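Local coordinates for protein lactose Operon Repressor (Escherichia coli, PDB 1JYE) that represses transcription of the lactose operon by binding operator DNA, with a core domain of the periplasmic binding protein-like type, at residues His163-Gly166 with Thr167-Gly170; Phe293-Leu296 with Gly297-Val301. The protein carries 1 engineered substitution. One frame throughout, in Å; residues are numbered along the deposited sequence.

Followed from the N terminus, the chain reaches interaction 1 first, in the opening turns of helix 163-177, and interaction 2 later, at the start of helix 293-308. Each joins adjoining turns of a single helix, so neither closes a loop, and the two stand in series, neither nested nor crossed. Their centres lie about 20 Å apart and their nearest atoms about 11 Å, without touching. Both helices follow strands of the mixed sheet 158-161, 316-324 and 288-290: strand 158-161 runs into helix 163-177, strand 288-290 into helix 293-308. Interaction 1 faces helix 192-207, whereas interaction 2 faces helix 74-89 and the mixed sheet.

Interaction 1 (His163-Gly166 with Thr167-Gly170)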
ATOM      1  N   HIS A 163      14.442  -8.520  14.279  1.00 13.94           N
ATOM      2  CA  HIS A 163      15.395  -8.100  13.260  1.00 14.12           C
ATOM      3  C   HIS A 163      16.599  -9.043  13.231  1.00 15.15           C
ATOM      4  O   HIS A 163      17.198  -9.257  12.181  1.00 13.89           O
ATOM      5  CB  HIS A 163      15.848  -6.662  13.528  1.00 16.47           C
ATOM      6  CG  HIS A 163      16.224  -6.406  14.953  1.00 17.67           C
ATOM      7  ND1 HIS A 163      17.504  -6.585  15.431  1.00 20.01           N
ATOM      8  CD2 HIS A 163      15.476  -6.015  16.013  1.00 18.63           C
ATOM      9  CE1 HIS A 163      17.529  -6.317  16.725  1.00 19.06           C
ATOM     10  NE2 HIS A 163      16.311  -5.969  17.103  1.00 20.38           N
ATOM     11  N   GLU A 164      16.951  -9.605  14.383  1.00 15.28           N
ATOM     12  CA  GLU A 164      18.078 -10.537  14.447  1.00 16.38           C
ATOM     13  C   GLU A 164      17.787 -11.751  13.567  1.00 15.89           C
ATOM     14  O   GLU A 164      18.647 -12.212  12.813  1.00 15.86           O
ATOM     15  CB  GLU A 164      18.306 -11.008  15.888  1.00 17.54           C
ATOM     16  CG  GLU A 164      18.752  -9.916  16.848  1.00 19.18           C
ATOM     17  CD  GLU A 164      20.213  -9.543  16.681  1.00 22.34           C
ATOM     18  OE1 GLU A 164      20.650  -8.567  17.322  1.00 23.61           O
ATOM     19  OE2 GLU A 164      20.927 -10.227  15.919  1.00 23.06           O
ATOM     20  N   ASP A 165      16.564 -12.265  13.662  1.00 15.17           N
ATOM     21  CA  ASP A 165      16.182 -13.432  12.883  1.00 16.10           C
ATOM     22  C   ASP A 165      16.020 -13.113  11.400  1.00 14.84           C
ATOM     23  O   ASP A 165      16.451 -13.884  10.552  1.00 14.39           O
ATOM     24  CB  ASP A 165      14.888 -14.032  13.441  1.00 18.83           C
ATOM     25  CG  ASP A 165      15.095 -14.712  14.786  1.00 24.41           C
ATOM     26  OD1 ASP A 165      14.121 -14.844  15.554  1.00 27.81           O
ATOM     27  OD2 ASP A 165      16.237 -15.131  15.067  1.00 28.60           O
ATOM     28  N   GLY A 166      15.405 -11.973  11.094  1.00 13.58           N
ATOM     29  CA  GLY A 166      15.206 -11.601   9.704  1.00 13.47           C
ATOM     30  C   GLY A 166      16.496 -11.393   8.936  1.00 13.91           C
ATOM     31  O   GLY A 166      16.617 -11.819   7.788  1.00 13.66           O
ATOM     32  N   THR A 167      17.473 -10.741   9.563  1.00 12.52           N
ATOM     33  CA  THR A 167      18.743 -10.496   8.903  1.00 12.67           C
ATOM     34  C   THR A 167      19.579 -11.773   8.830  1.00 13.59           C
ATOM     35  O   THR A 167      20.244 -12.023   7.829  1.00 12.57           O
ATOM     36  CB  THR A 167      19.531  -9.367   9.616  1.00 12.44           C
ATOM     37  OG1 THR A 167      19.717  -9.696  11.000  1.00 14.00           O
ATOM     38  CG2 THR A 167      18.764  -8.049   9.515  1.00 13.25           C
ATOM     39  N   ARG A 168      19.532 -12.586   9.880  1.00 13.10           N
ATOM     40  CA  ARG A 168      20.283 -13.837   9.882  1.00 13.57           C
ATOM     41  C   ARG A 168      19.748 -14.753   8.781  1.00 14.72           C
ATOM     42  O   ARG A 168      20.515 -15.360   8.041  1.00 14.04           O
ATOM     43  CB  ARG A 168      20.161 -14.538  11.234  1.00 14.65           C
ATOM     44  CG  ARG A 168      20.806 -15.925  11.269  1.00 16.32           C
ATOM     45  CD  ARG A 168      20.556 -16.599  12.608  1.00 21.71           C
ATOM     46  NE  ARG A 168      19.128 -16.704  12.884  1.00 24.80           N
ATOM     47  CZ  ARG A 168      18.301 -17.547  12.275  1.00 26.71           C
ATOM     48  NH1 ARG A 168      18.750 -18.383  11.349  1.00 27.36           N
ATOM     49  NH2 ARG A 168      17.011 -17.532  12.576  1.00 27.13           N
ATOM     50  N   LEU A 169      18.426 -14.839   8.670  1.00 14.06           N
ATOM     51  CA  LEU A 169      17.812 -15.691   7.654  1.00 14.00           C
ATOM     52  C   LEU A 169      18.264 -15.319   6.247  1.00 14.50           C
ATOM     53  O   LEU A 169      18.594 -16.193   5.447  1.00 14.61           O
ATOM     54  CB  LEU A 169      16.284 -15.611   7.739  1.00 13.78           C
ATOM     55  CG  LEU A 169      15.615 -16.400   8.866  1.00 16.28           C
ATOM     56  CD1 LEU A 169      14.148 -16.009   8.971  1.00 17.65           C
ATOM     57  CD2 LEU A 169      15.762 -17.893   8.599  1.00 17.89           C
ATOM     58  N   GLY A 170      18.276 -14.021   5.951  1.00 12.50           N
ATOM     59  CA  GLY A 170      18.690 -13.566   4.636  1.00 13.20           C
ATOM     60  C   GLY A 170      20.149 -13.874   4.365  1.00 13.83           C
ATOM     61  O   GLY A 170      20.499 -14.393   3.307  1.00 14.15           O
TER
HETATM   62  O   HOH W   1      19.122 -14.633  15.024  1.00 29.08           O
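The guanidinium of Arg168 has the backbone O of Asp165 over one face, while OD2 of Asp165 and a water lie at its edge, in its plane. The Asp165 and Arg168 side chains run alongside each other, their carboxylate and guanidinium planes 74° apart. A long salt bridge joins Asp165 OD2 to Arg168 NH2 at 3.5 Å, and the water reinforces it by donating to OD2 (2.9 Å from the water oxygen) and accepting from NE of Arg168. A bend at chi3 of Arg168 (57°) turns the head back toward the preceding turn; NH1 makes a second salt bridge, with Glu172, one turn further on.

Thr167 illustrates how a helical hydroxyl can return to its own backbone. With OG1 set between its backbone N and carbonyl carbon (chi1 56°), the hydroxyl donates to His163 O at 2.8 Å. The same oxygen takes the backbone bond from Thr167 N at 3.0 Å, so two donors from one residue grip it. Regular i to i+4 bonds continue through Arg168 N to Glu164 O and Leu169 N to Asp165 O, 2.9 Å for the latter; Gly170 N to Gly166 O is weak at 3.3 Å. Leu169 lays CG against Asp165 O, 3.1 Å away.

Ser162 OG accepts a hydrogen bond from Asp165 N at the start of the helix. On the side facing helix 192-207, Thr167 packs on Trp201 and Tyr204, and Glu164 OE2 hydrogen-bonds Tyr204 OH and forms a salt bridge with Lys203 NZ, binding helix 163-177 to that neighbour.

Interaction 2 (Phe293-Leu296 with Gly297-Val301); sequences FRLL and GQTSV
Phe293 O accepts from Gly297 N at 2.9 Å, and the i to i+4 pattern of an alpha helix continues through Gln298 N to Arg294 O, Thr299 N to Leu295 O and Ser300 N to Leu296 O. Leu295 O is gripped twice by Thr299: the backbone N lies 2.8 Å away on one face of the carbonyl plane, and OG1, 2.7 Å away, stands above the other, 36° out of it. Such a bond to the carbonyl four residues back is a common way for a threonine inside a helix to satisfy its hydroxyl. Thr299 reaches this position with OG1 swung beside its own backbone N, chi1 -54°. The Leu295 side chain runs alongside, bringing CD1 to 3.6 Å from OG1. Ser300 OG also donates to the backbone, but to the carbonyl three residues back, Gly297 O, at 2.7 Å.

Arg294 and Gln298 point the same way, guanidinium and amide planes 70° apart, but NH2 of Arg294 comes no closer than 3.8 Å to OE1 of Gln298. The charged head is instead held by Asp292, whose OD2 pairs with NH1 and also accepts from Leu295 N at the start of the helix.

Leu296 and Phe293 both pack on Ile79 of helix 74-89, where Ser300 also meets Ile83. Leu296 further touches Ile159 and Phe161 of strand 158-161 and Leu319 of strand 316-324, and Thr299 meets Ile159 and Gln317, seating helix 293-308 between helix 74-89 and the mixed sheet.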
ATOM      1  N   PHE A 293       2.420  -8.207   9.251  1.00 14.00           N
ATOM      2  CA  PHE A 293       1.881  -6.928   9.704  1.00 15.09           C
ATOM      3  C   PHE A 293       0.476  -7.035  10.276  1.00 14.96           C
ATOM      4  O   PHE A 293       0.119  -6.303  11.199  1.00 15.55           O
ATOM      5  CB  PHE A 293       1.893  -5.910   8.560  1.00 14.99           C
ATOM      6  CG  PHE A 293       3.263  -5.630   8.013  1.00 17.52           C
ATOM      7  CD1 PHE A 293       4.266  -5.127   8.836  1.00 19.23           C
ATOM      8  CD2 PHE A 293       3.555  -5.879   6.677  1.00 19.60           C
ATOM      9  CE1 PHE A 293       5.542  -4.876   8.336  1.00 19.54           C
ATOM     10  CE2 PHE A 293       4.831  -5.631   6.166  1.00 20.31           C
ATOM     11  CZ  PHE A 293       5.824  -5.129   6.999  1.00 20.55           C
ATOM     12  N   ARG A 294      -0.326  -7.943   9.730  1.00 16.18           N
ATOM     13  CA  ARG A 294      -1.684  -8.118  10.221  1.00 16.96           C
ATOM     14  C   ARG A 294      -1.627  -8.589  11.669  1.00 16.13           C
ATOM     15  O   ARG A 294      -2.361  -8.096  12.528  1.00 15.66           O
ATOM     16  CB  ARG A 294      -2.431  -9.149   9.376  1.00 19.95           C
ATOM     17  CG  ARG A 294      -3.913  -9.244   9.698  1.00 26.57           C
ATOM     18  CD  ARG A 294      -4.474 -10.607   9.323  1.00 30.89           C
ATOM     19  NE  ARG A 294      -4.575 -11.498  10.479  1.00 37.14           N
ATOM     20  CZ  ARG A 294      -3.545 -11.918  11.210  1.00 38.53           C
ATOM     21  NH1 ARG A 294      -2.310 -11.537  10.916  1.00 42.60           N
ATOM     22  NH2 ARG A 294      -3.752 -12.717  12.247  1.00 38.17           N
ATOM     23  N   LEU A 295      -0.749  -9.550  11.939  1.00 15.49           N
ATOM     24  CA  LEU A 295      -0.601 -10.072  13.288  1.00 16.94           C
ATOM     25  C   LEU A 295      -0.134  -8.965  14.232  1.00 15.26           C
ATOM     26  O   LEU A 295      -0.635  -8.841  15.348  1.00 17.34           O
ATOM     27  CB  LEU A 295       0.403 -11.227  13.305  1.00 19.02           C
ATOM     28  CG  LEU A 295       0.683 -11.844  14.678  1.00 21.17           C
ATOM     29  CD1 LEU A 295      -0.596 -12.430  15.251  1.00 23.09           C
ATOM     30  CD2 LEU A 295       1.754 -12.913  14.549  1.00 22.72           C
ATOM     31  N   LEU A 296       0.821  -8.159  13.781  1.00 14.08           N
ATOM     32  CA  LEU A 296       1.333  -7.066  14.605  1.00 14.41           C
ATOM     33  C   LEU A 296       0.233  -6.069  14.965  1.00 15.23           C
ATOM     34  O   LEU A 296       0.067  -5.708  16.130  1.00 14.15           O
ATOM     35  CB  LEU A 296       2.464  -6.336  13.877  1.00 13.44           C
ATOM     36  CG  LEU A 296       3.025  -5.101  14.588  1.00 13.95           C
ATOM     37  CD1 LEU A 296       3.630  -5.502  15.931  1.00 15.10           C
ATOM     38  CD2 LEU A 296       4.073  -4.441  13.704  1.00 15.73           C
ATOM     39  N   GLY A 297      -0.515  -5.621  13.960  1.00 15.14           N
ATOM     40  CA  GLY A 297      -1.582  -4.668  14.207  1.00 15.31           C
ATOM     41  C   GLY A 297      -2.645  -5.238  15.125  1.00 15.36           C
ATOM     42  O   GLY A 297      -3.076  -4.586  16.075  1.00 14.75           O
ATOM     43  N   GLN A 298      -3.071  -6.464  14.841  1.00 15.74           N
ATOM     44  CA  GLN A 298      -4.081  -7.126  15.657  1.00 16.66           C
ATOM     45  C   GLN A 298      -3.603  -7.241  17.102  1.00 16.86           C
ATOM     46  O   GLN A 298      -4.305  -6.862  18.043  1.00 16.85           O
ATOM     47  CB  GLN A 298      -4.355  -8.524  15.100  1.00 20.46           C
ATOM     48  CG  GLN A 298      -5.422  -9.311  15.837  1.00 26.38           C
ATOM     49  CD  GLN A 298      -5.485 -10.751  15.368  1.00 30.21           C
ATOM     50  OE1 GLN A 298      -4.656 -11.579  15.749  1.00 33.33           O
ATOM     51  NE2 GLN A 298      -6.459 -11.054  14.518  1.00 32.85           N
ATOM     52  N   THR A 299      -2.394  -7.760  17.273  1.00 16.06           N
ATOM     53  CA  THR A 299      -1.835  -7.945  18.605  1.00 16.66           C
ATOM     54  C   THR A 299      -1.671  -6.631  19.365  1.00 16.24           C
ATOM     55  O   THR A 299      -1.882  -6.587  20.578  1.00 17.34           O
ATOM     56  CB  THR A 299      -0.475  -8.677  18.530  1.00 17.30           C
ATOM     57  OG1 THR A 299      -0.636  -9.901  17.795  1.00 19.16           O
ATOM     58  CG2 THR A 299       0.032  -9.013  19.930  1.00 18.74           C
ATOM     59  N   SER A 300      -1.319  -5.556  18.662  1.00 15.53           N
ATOM     60  CA  SER A 300      -1.129  -4.265  19.324  1.00 14.70           C
ATOM     61  C   SER A 300      -2.408  -3.765  19.989  1.00 14.80           C
ATOM     62  O   SER A 300      -2.363  -3.142  21.050  1.00 14.32           O
ATOM     63  CB  SER A 300      -0.610  -3.210  18.333  1.00 15.28           C
ATOM     64  OG  SER A 300      -1.604  -2.814  17.399  1.00 16.44           O
ATOM     65  N   VAL A 301      -3.554  -4.037  19.372  1.00 13.79           N
ATOM     66  CA  VAL A 301      -4.819  -3.598  19.944  1.00 14.03           C
ATOM     67  C   VAL A 301      -5.129  -4.409  21.196  1.00 15.85           C
ATOM     68  O   VAL A 301      -5.474  -3.845  22.238  1.00 17.29           O
ATOM     69  CB  VAL A 301      -5.977  -3.743  18.931  1.00 14.48           C
ATOM     70  CG1 VAL A 301      -7.304  -3.374  19.594  1.00 15.60           C
ATOM     71  CG2 VAL A 301      -5.727  -2.834  17.736  1.00 14.85           C
TER